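Local coordinates for protein hemoglobin (Mustelus griseus, PDB 1GCV) that carries oxygen from the gills to the peripheral tissues, as the heme-binding alpha chain of a tetrameric hemoglobin, at residues Lys12-Leu17 and Ala65-Ala70; Ala30-Thr35 and Pro99-Cys104; Glu81-Thr86 and Gln133-Arg138. All blocks are in the same frame, centred on the assembly; numbering follows the deposited sequence.

Contact 1 (Lys12-Leu17 and Ala65-Ala70)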
loop_
_atom_site.group_PDB
_atom_site.type_symbol
_atom_site.label_atom_id
_atom_site.label_comp_id
_atom_site.label_asym_id
_atom_site.label_seq_id
_atom_site.Cartn_x
_atom_site.Cartn_y
_atom_site.Cartn_z
ATOM N N LYS A 12 -15.778 21.484 -12.543
ATOM C CA LYS A 12 -16.963 21.789 -11.755
ATOM C C LYS A 12 -16.667 21.578 -10.269
ATOM O O LYS A 12 -17.176 22.310 -9.420
ATOM C CB LYS A 12 -18.134 20.898 -12.198
ATOM C CG LYS A 12 -19.359 20.944 -11.281
ATOM C CD LYS A 12 -20.297 19.753 -11.522
ATOM C CE LYS A 12 -20.450 18.881 -10.274
ATOM N NZ LYS A 12 -20.179 17.433 -10.541
ATOM N N ILE A 13 -15.838 20.580 -9.958
ATOM C CA ILE A 13 -15.482 20.288 -8.570
ATOM C C ILE A 13 -14.423 21.267 -8.052
ATOM O O ILE A 13 -14.411 21.596 -6.866
ATOM C CB ILE A 13 -15.004 18.811 -8.406
ATOM C CG1 ILE A 13 -16.221 17.904 -8.210
ATOM C CG2 ILE A 13 -14.096 18.659 -7.190
ATOM C CD1 ILE A 13 -16.113 16.580 -8.905
ATOM N N ALA A 14 -13.549 21.743 -8.938
ATOM C CA ALA A 14 -12.525 22.709 -8.546
ATOM C C ALA A 14 -13.193 24.040 -8.172
ATOM O O ALA A 14 -12.664 24.807 -7.363
ATOM C CB ALA A 14 -11.529 22.920 -9.686
ATOM N N GLN A 15 -14.356 24.300 -8.769
ATOM C CA GLN A 15 -15.130 25.517 -8.515
ATOM C C GLN A 15 -15.673 25.518 -7.091
ATOM O O GLN A 15 -15.640 26.538 -6.404
ATOM C CB GLN A 15 -16.311 25.604 -9.482
ATOM C CG GLN A 15 -15.930 25.929 -10.905
ATOM C CD GLN A 15 -15.693 27.406 -11.096
ATOM O OE1 GLN A 15 -16.198 28.010 -12.044
ATOM N NE2 GLN A 15 -14.924 28.004 -10.188
ATOM N N VAL A 16 -16.185 24.363 -6.671
ATOM C CA VAL A 16 -16.756 24.173 -5.335
ATOM C C VAL A 16 -15.706 24.306 -4.234
ATOM O O VAL A 16 -15.936 24.973 -3.223
ATOM C CB VAL A 16 -17.402 22.775 -5.202
ATOM C CG1 VAL A 16 -17.930 22.574 -3.790
ATOM C CG2 VAL A 16 -18.512 22.613 -6.231
ATOM N N LEU A 17 -14.559 23.663 -4.438
ATOM C CA LEU A 17 -13.470 23.697 -3.473
ATOM C C LEU A 17 -12.846 25.087 -3.344
ATOM O O LEU A 17 -12.408 25.473 -2.264
ATOM C CB LEU A 17 -12.397 22.667 -3.856
ATOM C CG LEU A 17 -12.777 21.192 -3.640
ATOM C CD1 LEU A 17 -11.707 20.289 -4.235
ATOM C CD2 LEU A 17 -12.938 20.907 -2.153
ATOM N N ALA A 65 -3.832 24.170 -4.091
ATOM C CA ALA A 65 -2.938 23.508 -5.040
ATOM C C ALA A 65 -3.716 22.490 -5.865
ATOM O O ALA A 65 -3.408 22.263 -7.034
ATOM C CB ALA A 65 -1.785 22.825 -4.306
ATOM N N VAL A 66 -4.725 21.879 -5.251
ATOM C CA VAL A 66 -5.556 20.894 -5.939
ATOM C C VAL A 66 -6.408 21.630 -6.976
ATOM O O VAL A 66 -6.522 21.200 -8.128
ATOM C CB VAL A 66 -6.480 20.135 -4.933
ATOM C CG1 VAL A 66 -7.552 19.366 -5.673
ATOM C CG2 VAL A 66 -5.654 19.176 -4.084
ATOM N N VAL A 67 -6.992 22.751 -6.560
ATOM C CA VAL A 67 -7.827 23.547 -7.442
ATOM C C VAL A 67 -7.019 24.002 -8.651
ATOM O O VAL A 67 -7.485 23.926 -9.781
ATOM C CB VAL A 67 -8.386 24.776 -6.698
ATOM C CG1 VAL A 67 -9.082 25.709 -7.669
ATOM C CG2 VAL A 67 -9.360 24.321 -5.626
ATOM N N LYS A 68 -5.797 24.460 -8.412
ATOM C CA LYS A 68 -4.941 24.925 -9.496
ATOM C C LYS A 68 -4.529 23.788 -10.428
ATOM O O LYS A 68 -4.390 23.983 -11.640
ATOM C CB LYS A 68 -3.692 25.607 -8.929
ATOM C CG LYS A 68 -3.690 27.118 -9.079
ATOM C CD LYS A 68 -2.361 27.722 -8.642
ATOM C CE LYS A 68 -2.544 29.128 -8.065
ATOM N NZ LYS A 68 -1.652 29.404 -6.891
ATOM N N ALA A 69 -4.327 22.601 -9.862
ATOM C CA ALA A 69 -3.942 21.449 -10.663
ATOM C C ALA A 69 -5.124 21.072 -11.551
ATOM O O ALA A 69 -4.951 20.698 -12.712
ATOM C CB ALA A 69 -3.554 20.279 -9.762
ATOM N N ALA A 70 -6.329 21.189 -11.005
ATOM C CA ALA A 70 -7.529 20.863 -11.760
ATOM C C ALA A 70 -7.664 21.795 -12.966
ATOM O O ALA A 70 -8.213 21.411 -13.998
ATOM C CB ALA A 70 -8.758 20.975 -10.860
#

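Contact 2 (Ala30-Thr35 and Pro99-Cys104). With HEM (protoporphyrin IX containing Fe), chain E.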
loop_
_atom_site.group_PDB
_atom_site.type_symbol
_atom_site.label_atom_id
_atom_site.label_comp_id
_atom_site.label_asym_id
_atom_site.label_seq_id
_atom_site.Cartn_x
_atom_site.Cartn_y
_atom_site.Cartn_z
ATOM N N ALA A 30 -7.946 16.412 8.888
ATOM C CA ALA A 30 -8.445 15.847 10.144
ATOM C C ALA A 30 -8.827 14.378 9.979
ATOM O O ALA A 30 -8.642 13.574 10.892
ATOM C CB ALA A 30 -9.654 16.652 10.650
ATOM N N ARG A 31 -9.376 14.029 8.819
ATOM C CA ARG A 31 -9.754 12.648 8.567
ATOM C C ARG A 31 -8.489 11.818 8.448
ATOM O O ARG A 31 -8.429 10.691 8.939
ATOM C CB ARG A 31 -10.573 12.546 7.283
ATOM C CG ARG A 31 -11.855 13.326 7.353
ATOM C CD ARG A 31 -12.836 12.923 6.284
ATOM N NE ARG A 31 -14.029 13.752 6.388
ATOM C CZ ARG A 31 -15.096 13.429 7.104
ATOM N NH1 ARG A 31 -15.120 12.287 7.779
ATOM N NH2 ARG A 31 -16.122 14.263 7.174
ATOM N N LEU A 32 -7.475 12.385 7.798
ATOM C CA LEU A 32 -6.204 11.693 7.615
ATOM C C LEU A 32 -5.530 11.457 8.960
ATOM O O LEU A 32 -5.008 10.374 9.220
ATOM C CB LEU A 32 -5.271 12.512 6.713
ATOM C CG LEU A 32 -3.837 11.992 6.528
ATOM C CD1 LEU A 32 -3.840 10.778 5.625
ATOM C CD2 LEU A 32 -2.961 13.091 5.940
ATOM N N PHE A 33 -5.548 12.471 9.816
ATOM C CA PHE A 33 -4.921 12.356 11.122
ATOM C C PHE A 33 -5.650 11.347 12.007
ATOM O O PHE A 33 -5.045 10.742 12.885
ATOM C CB PHE A 33 -4.866 13.725 11.811
ATOM C CG PHE A 33 -3.972 14.729 11.116
ATOM C CD1 PHE A 33 -2.804 14.326 10.477
ATOM C CD2 PHE A 33 -4.306 16.079 11.097
ATOM C CE1 PHE A 33 -1.980 15.261 9.826
ATOM C CE2 PHE A 33 -3.494 17.016 10.454
ATOM C CZ PHE A 33 -2.329 16.603 9.816
ATOM N N VAL A 34 -6.944 11.156 11.778
ATOM C CA VAL A 34 -7.705 10.203 12.582
ATOM C C VAL A 34 -7.510 8.785 12.064
ATOM O O VAL A 34 -7.305 7.852 12.842
ATOM C CB VAL A 34 -9.225 10.525 12.575
ATOM C CG1 VAL A 34 -10.027 9.290 12.966
ATOM C CG2 VAL A 34 -9.527 11.659 13.543
ATOM N N THR A 35 -7.563 8.627 10.746
ATOM C CA THR A 35 -7.419 7.312 10.137
ATOM C C THR A 35 -5.981 6.811 9.948
ATOM O O THR A 35 -5.740 5.604 9.935
ATOM C CB THR A 35 -8.172 7.259 8.787
ATOM O OG1 THR A 35 -7.635 8.232 7.883
ATOM C CG2 THR A 35 -9.643 7.556 9.013
ATOM N N PRO A 99 -1.437 8.888 -1.323
ATOM C CA PRO A 99 -2.688 8.157 -1.587
ATOM C C PRO A 99 -3.627 8.124 -0.367
ATOM O O PRO A 99 -4.850 8.065 -0.517
ATOM C CB PRO A 99 -2.215 6.756 -1.975
ATOM C CG PRO A 99 -0.792 6.945 -2.411
ATOM C CD PRO A 99 -0.258 8.032 -1.535
ATOM N N MET A 100 -3.049 8.153 0.832
ATOM C CA MET A 100 -3.832 8.150 2.062
ATOM C C MET A 100 -4.663 9.434 2.126
ATOM O O MET A 100 -5.851 9.399 2.441
ATOM C CB MET A 100 -2.907 8.065 3.284
ATOM C CG MET A 100 -2.282 6.692 3.513
ATOM S SD MET A 100 -1.085 6.709 4.880
ATOM C CE MET A 100 -0.074 5.268 4.483
ATOM N N LEU A 101 -4.036 10.566 1.819
ATOM C CA LEU A 101 -4.733 11.849 1.837
ATOM C C LEU A 101 -5.754 11.935 0.707
ATOM O O LEU A 101 -6.786 12.575 0.859
ATOM C CB LEU A 101 -3.740 13.010 1.720
ATOM C CG LEU A 101 -4.341 14.413 1.597
ATOM C CD1 LEU A 101 -5.067 14.781 2.883
ATOM C CD2 LEU A 101 -3.231 15.417 1.313
ATOM N N SER A 102 -5.465 11.300 -0.426
ATOM C CA SER A 102 -6.396 11.319 -1.551
ATOM C C SER A 102 -7.740 10.695 -1.167
ATOM O O SER A 102 -8.790 11.202 -1.550
ATOM C CB SER A 102 -5.801 10.575 -2.752
ATOM O OG SER A 102 -4.761 11.338 -3.331
ATOM N N GLU A 103 -7.711 9.601 -0.410
ATOM C CA GLU A 103 -8.949 8.952 0.007
ATOM C C GLU A 103 -9.748 9.816 0.984
ATOM O O GLU A 103 -10.974 9.761 0.999
ATOM C CB GLU A 103 -8.662 7.586 0.640
ATOM C CG GLU A 103 -9.900 6.688 0.766
ATOM C CD GLU A 103 -10.674 6.515 -0.550
ATOM O OE1 GLU A 103 -11.922 6.430 -0.500
ATOM O OE2 GLU A 103 -10.041 6.460 -1.629
ATOM N N CYS A 104 -9.058 10.617 1.793
ATOM C CA CYS A 104 -9.734 11.489 2.751
ATOM C C CYS A 104 -10.372 12.692 2.063
ATOM O O CYS A 104 -11.364 13.234 2.549
ATOM C CB CYS A 104 -8.759 11.948 3.827
ATOM S SG CYS A 104 -8.356 10.629 4.969
HETATM C CHA HEM E . 3.489 21.754 2.209
HETATM C CHB HEM E . 0.346 20.537 -1.304
HETATM C CHC HEM E . 0.166 15.992 0.492
HETATM C CHD HEM E . 3.147 17.271 4.095
HETATM C C1A HEM E . 2.669 21.792 1.059
HETATM C C2A HEM E . 2.329 22.990 0.314
HETATM C C3A HEM E . 1.430 22.672 -0.627
HETATM C C4A HEM E . 1.201 21.259 -0.481
HETATM C CMA HEM E . 0.827 23.598 -1.683
HETATM C CAA HEM E . 2.916 24.364 0.506
HETATM C CBA HEM E . 4.343 24.321 0.018
HETATM C CGA HEM E . 5.087 25.611 0.284
HETATM O O1A HEM E . 5.108 26.063 1.453
HETATM O O2A HEM E . 5.651 26.170 -0.682
HETATM C C1B HEM E . 0.091 19.171 -1.153
HETATM C C2B HEM E . -0.846 18.419 -1.988
HETATM C C3B HEM E . -0.880 17.127 -1.514
HETATM C C4B HEM E . 0.028 17.096 -0.361
HETATM C CMB HEM E . -1.585 18.961 -3.214
HETATM C CAB HEM E . -1.567 16.028 -2.052
HETATM C CBB HEM E . -2.928 16.059 -2.375
HETATM C C1C HEM E . 0.943 15.973 1.646
HETATM C C2C HEM E . 0.941 14.879 2.605
HETATM C C3C HEM E . 1.809 15.237 3.601
HETATM C C4C HEM E . 2.303 16.553 3.270
HETATM C CMC HEM E . 0.086 13.615 2.506
HETATM C CAC HEM E . 2.222 14.516 4.716
HETATM C CBC HEM E . 1.389 13.805 5.591
HETATM C C1D HEM E . 3.542 18.577 3.848
HETATM C C2D HEM E . 4.364 19.328 4.775
HETATM C C3D HEM E . 4.415 20.583 4.271
HETATM C C4D HEM E . 3.669 20.621 3.016
HETATM C CMD HEM E . 5.058 18.809 6.039
HETATM C CAD HEM E . 5.116 21.734 4.952
HETATM C CBD HEM E . 4.107 22.462 5.818
HETATM C CGD HEM E . 4.589 23.832 6.243
HETATM O O1D HEM E . 5.440 24.417 5.533
HETATM O O2D HEM E . 4.113 24.320 7.289
HETATM N NA HEM E . 1.974 20.702 0.554
HETATM N NB HEM E . 0.664 18.346 -0.170
HETATM N NC HEM E . 1.778 17.017 2.059
HETATM N ND HEM E . 3.148 19.354 2.738
HETATM FE FE HEM E . 2.103 18.779 1.135
#

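Contact 3 (Glu81-Thr86 and Gln133-Arg138). With HEM (protoporphyrin IX containing Fe), chain E.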
loop_
_atom_site.group_PDB
_atom_site.type_symbol
_atom_site.label_atom_id
_atom_site.label_comp_id
_atom_site.label_asym_id
_atom_site.label_seq_id
_atom_site.Cartn_x
_atom_site.Cartn_y
_atom_site.Cartn_z
ATOM N N GLU A 81 5.615 20.617 -11.004
ATOM C CA GLU A 81 7.052 20.427 -10.854
ATOM C C GLU A 81 7.617 21.084 -9.597
ATOM O O GLU A 81 8.337 20.442 -8.823
ATOM C CB GLU A 81 7.782 20.971 -12.079
ATOM C CG GLU A 81 9.249 21.264 -11.842
ATOM C CD GLU A 81 10.041 21.329 -13.129
ATOM O OE1 GLU A 81 10.440 20.259 -13.640
ATOM O OE2 GLU A 81 10.264 22.451 -13.631
ATOM N N THR A 82 7.304 22.358 -9.391
ATOM C CA THR A 82 7.815 23.042 -8.213
ATOM C C THR A 82 7.303 22.368 -6.948
ATOM O O THR A 82 8.052 22.193 -5.991
ATOM C CB THR A 82 7.416 24.532 -8.186
ATOM O OG1 THR A 82 7.851 25.164 -9.395
ATOM C CG2 THR A 82 8.083 25.233 -7.017
ATOM N N LEU A 83 6.028 21.985 -6.946
ATOM C CA LEU A 83 5.436 21.326 -5.789
ATOM C C LEU A 83 6.054 19.942 -5.589
ATOM O O LEU A 83 6.205 19.484 -4.459
ATOM C CB LEU A 83 3.920 21.207 -5.959
ATOM C CG LEU A 83 3.040 21.191 -4.704
ATOM C CD1 LEU A 83 3.547 22.191 -3.682
ATOM C CD2 LEU A 83 1.606 21.522 -5.094
ATOM N N ALA A 84 6.414 19.283 -6.686
ATOM C CA ALA A 84 7.025 17.959 -6.619
ATOM C C ALA A 84 8.441 18.059 -6.057
ATOM O O ALA A 84 8.878 17.197 -5.297
ATOM C CB ALA A 84 7.057 17.323 -8.003
ATOM N N LEU A 85 9.159 19.111 -6.436
ATOM C CA LEU A 85 10.513 19.311 -5.941
ATOM C C LEU A 85 10.494 19.609 -4.445
ATOM O O LEU A 85 11.381 19.175 -3.709
ATOM C CB LEU A 85 11.182 20.465 -6.683
ATOM C CG LEU A 85 11.686 20.115 -8.078
ATOM C CD1 LEU A 85 12.132 21.379 -8.794
ATOM C CD2 LEU A 85 12.826 19.117 -7.964
ATOM N N THR A 86 9.479 20.345 -3.998
ATOM C CA THR A 86 9.341 20.704 -2.584
ATOM C C THR A 86 9.139 19.513 -1.637
ATOM O O THR A 86 9.745 19.461 -0.567
ATOM C CB THR A 86 8.169 21.684 -2.366
ATOM O OG1 THR A 86 8.392 22.874 -3.127
ATOM C CG2 THR A 86 8.044 22.051 -0.891
ATOM N N GLN A 133 1.057 10.966 -8.355
ATOM C CA GLN A 133 2.186 10.429 -9.123
ATOM C C GLN A 133 3.221 11.510 -9.470
ATOM O O GLN A 133 4.419 11.232 -9.529
ATOM C CB GLN A 133 1.692 9.726 -10.401
ATOM C CG GLN A 133 1.667 10.611 -11.656
ATOM C CD GLN A 133 2.401 9.997 -12.848
ATOM O OE1 GLN A 133 3.458 10.484 -13.263
ATOM N NE2 GLN A 133 1.837 8.927 -13.403
ATOM N N GLU A 134 2.759 12.738 -9.694
ATOM C CA GLU A 134 3.652 13.851 -10.001
ATOM C C GLU A 134 4.426 14.231 -8.741
ATOM O O GLU A 134 5.635 14.459 -8.788
ATOM C CB GLU A 134 2.853 15.063 -10.492
ATOM C CG GLU A 134 2.319 14.920 -11.902
ATOM C CD GLU A 134 3.386 14.461 -12.885
ATOM O OE1 GLU A 134 4.545 14.924 -12.778
ATOM O OE2 GLU A 134 3.064 13.634 -13.765
ATOM N N LEU A 135 3.716 14.283 -7.616
ATOM C CA LEU A 135 4.299 14.637 -6.324
ATOM C C LEU A 135 5.314 13.620 -5.808
ATOM O O LEU A 135 6.147 13.950 -4.968
ATOM C CB LEU A 135 3.188 14.825 -5.283
ATOM C CG LEU A 135 2.750 16.254 -4.936
ATOM C CD1 LEU A 135 2.803 17.151 -6.163
ATOM C CD2 LEU A 135 1.342 16.218 -4.368
ATOM N N SER A 136 5.242 12.388 -6.302
ATOM C CA SER A 136 6.173 11.334 -5.890
ATOM C C SER A 136 7.291 11.155 -6.916
ATOM O O SER A 136 8.152 10.298 -6.746
ATOM C CB SER A 136 5.448 9.981 -5.757
ATOM O OG SER A 136 4.153 10.114 -5.205
ATOM N N SER A 137 7.281 11.970 -7.967
ATOM C CA SER A 137 8.252 11.839 -9.049
ATOM C C SER A 137 9.646 12.440 -8.893
ATOM O O SER A 137 10.502 12.209 -9.743
ATOM C CB SER A 137 7.630 12.360 -10.354
ATOM O OG SER A 137 7.610 13.780 -10.398
ATOM N N ARG A 138 9.898 13.193 -7.827
ATOM C CA ARG A 138 11.217 13.798 -7.666
ATOM C C ARG A 138 11.928 13.463 -6.359
ATOM O O ARG A 138 12.594 14.314 -5.775
ATOM C CB ARG A 138 11.110 15.319 -7.818
ATOM C CG ARG A 138 10.999 15.772 -9.259
ATOM C CD ARG A 138 9.556 16.005 -9.649
ATOM N NE ARG A 138 9.391 16.269 -11.077
ATOM C CZ ARG A 138 10.200 17.038 -11.802
ATOM N NH1 ARG A 138 11.249 17.633 -11.244
ATOM N NH2 ARG A 138 9.959 17.217 -13.092
HETATM C CHA HEM E . 3.489 21.754 2.209
HETATM C CHB HEM E . 0.346 20.537 -1.304
HETATM C CHC HEM E . 0.166 15.992 0.492
HETATM C CHD HEM E . 3.147 17.271 4.095
HETATM C C1A HEM E . 2.669 21.792 1.059
HETATM C C2A HEM E . 2.329 22.990 0.314
HETATM C C3A HEM E . 1.430 22.672 -0.627
HETATM C C4A HEM E . 1.201 21.259 -0.481
HETATM C CMA HEM E . 0.827 23.598 -1.683
HETATM C CAA HEM E . 2.916 24.364 0.506
HETATM C CBA HEM E . 4.343 24.321 0.018
HETATM C CGA HEM E . 5.087 25.611 0.284
HETATM O O1A HEM E . 5.108 26.063 1.453
HETATM O O2A HEM E . 5.651 26.170 -0.682
HETATM C C1B HEM E . 0.091 19.171 -1.153
HETATM C C2B HEM E . -0.846 18.419 -1.988
HETATM C C3B HEM E . -0.880 17.127 -1.514
HETATM C C4B HEM E . 0.028 17.096 -0.361
HETATM C CMB HEM E . -1.585 18.961 -3.214
HETATM C CAB HEM E . -1.567 16.028 -2.052
HETATM C CBB HEM E . -2.928 16.059 -2.375
HETATM C C1C HEM E . 0.943 15.973 1.646
HETATM C C2C HEM E . 0.941 14.879 2.605
HETATM C C3C HEM E . 1.809 15.237 3.601
HETATM C C4C HEM E . 2.303 16.553 3.270
HETATM C CMC HEM E . 0.086 13.615 2.506
HETATM C CAC HEM E . 2.222 14.516 4.716
HETATM C CBC HEM E . 1.389 13.805 5.591
HETATM C C1D HEM E . 3.542 18.577 3.848
HETATM C C2D HEM E . 4.364 19.328 4.775
HETATM C C3D HEM E . 4.415 20.583 4.271
HETATM C C4D HEM E . 3.669 20.621 3.016
HETATM C CMD HEM E . 5.058 18.809 6.039
HETATM C CAD HEM E . 5.116 21.734 4.952
HETATM C CBD HEM E . 4.107 22.462 5.818
HETATM C CGD HEM E . 4.589 23.832 6.243
HETATM O O1D HEM E . 5.440 24.417 5.533
HETATM O O2D HEM E . 4.113 24.320 7.289
HETATM N NA HEM E . 1.974 20.702 0.554
HETATM N NB HEM E . 0.664 18.346 -0.170
HETATM N NC HEM E . 1.778 17.017 2.059
HETATM N ND HEM E . 3.148 19.354 2.738
HETATM FE FE HEM E . 2.103 18.779 1.135
HETATM O O HOH W 1 8.632 14.536 -5.854
#

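Contact 1 (Lys12-Leu17 and Ala65-Ala70)
Val-67 and Ala-14 bury the most surface here, and Leu-17 comes next. Their helices run nearly antiparallel, with 153° between the axes of the short segments. The CA atoms of Ala-14 and Val-67 are only 4.9 Å apart. The approach can be this close because Ala-14 brings nothing larger than a methyl group. Ala-14 CB points at the other helix and meets Ala-70 CB at 3.6 Å, methyl against methyl. Val-67 covers the backbone next to this pair. Val-67 CG1 lies 3.7 Å from Ala-14 O, and Val-67 CG2 lies 3.8 Å from the same oxygen. CG1 stands anti to the backbone N (chi1 172°), which turns both methyls toward segment 12-17. Val-67 CG2 also packs on Leu-17 CB, at 3.9 Å. The far end of Leu-17 reaches Val-66 more loosely, with CD1 4.5 Å from CG1. The contact is apolar and mostly buried, built from small and branched side chains. It joins helix 4-19 to helix 53-71 of the globin fold. At the start of segment 65-70, Ala-65 touches the heme, so the helix that packs here also lines the heme pocket. Helix 21-35 closes in beside the contact, where Tyr-24 touches Leu-17 and Val-16. Helix 118-135 packs beside both helices, with Val-124 on Ile-13 and Ile-131 on Ala-69.

Contact 2 (Ala30-Thr35 and Pro99-Cys104)
Segments 30-35 and 99-104 cross steeply, at 121°, with their helix axes 8.9 Å apart and Arg-31 and Leu-32 nearest Cys-104 and Leu-101. Cys-104 pushes its thiol into the backbone of the other helix. Cys-104 SG sits 3.4 Å from Leu-32 N and 3.7 Å from Arg-31 CB. Leu-32 divides its two methyls. Leu-32 CD1 rests on Met-100 CB at 3.7 Å, and Leu-32 CD2 meets Leu-101 CD1 at 4.1 Å. In both pairs the side chains cross at about a right angle. Leu-101 also faces the heme, where its CD2 comes 3.5 Å from the methine carbon CHC. Thr-35 borders Cys-104 through its hydroxyl. With chi1 at 61°, Thr-35 OG1 folds back over its own helix and donates to Arg-31 O at 2.8 Å. Thr-35 N reaches the same oxygen from the opposite face of the carbonyl. Changing Thr-35 to an alanine would probably deprive Arg-31 O of one of these donors and open a gap beside Cys-104 SG. Arg-31 extends past Cys-104 to a salt bridge with Glu-27, and to Phe-112 O and Gln-117 of a neighbouring hemoglobin subunit, consistent with the alpha1-beta1 interface. The contact thus joins helix 21-35 to helix 98-112, whose Ser-102 packs on Leu-128 and Cys-132 of helix 118-135.

Contact 3 (Glu81-Thr86 and Gln133-Arg138)
Charge pairs Glu-81 with Arg-138. NH2 of Arg-138 is 3.1 Å from Glu-81 OE1, a salt bridge whose hydrogen bond is weak and bent, at 123°. The carboxylate and guanidinium planes stand 72° apart, so the two groups do not pair flat. Glu-81 CG lies over one face of the guanidinium, and Leu-85 CD2 lies at its edge. NH2 has a second, weak bond to His-77. A water ties the backbones together. It donates to Ala-84 O and Leu-135 O and accepts from Arg-138 N. Packing is tight around Ala-84, whose CB is 3.3 Å from Arg-138 CD and also meets the carbonyl oxygen of Glu-134. The bend of Arg-138 at chi2 (97°) brings its chain back across this methyl. Leu-83 CB meets Leu-135 CD1 at 4.2 Å. Both leucines continue to the heme: Leu-83 CD1 lies 3.7 Å from CMA, and Leu-135 CD2 lies 3.7 Å from CAB. Leu-83 O accepts a bond from ND1 of His-87, the predicted proximal ligand of the iron. This is the proximal wall of a globin heme pocket, where helix 81-91 packs on the end of helix 118-135.

The three contacts lie within one globin fold, their centres 18 to 19 Å apart. Contacts 1 and 2 lie on opposite sides of the chain's centre and do not touch. Contact 1 touches contact 3 where Ala-65 CB packs on Leu-83 CD2. Contacts 2 and 3 do not touch each other. Along the chain, contact 1 closes before contact 3 opens, while contact 2 interleaves with both. The segments draw on six different helices: 4-19 with 53-71, 21-35 with 98-112, and 81-91 with the end of 118-135 and what follows it. Contacts 2 and 3 put distant parts of the sequence against the heme; contact 1 packs helix 4-19 against helix 53-71, whose Ala-65 touches it.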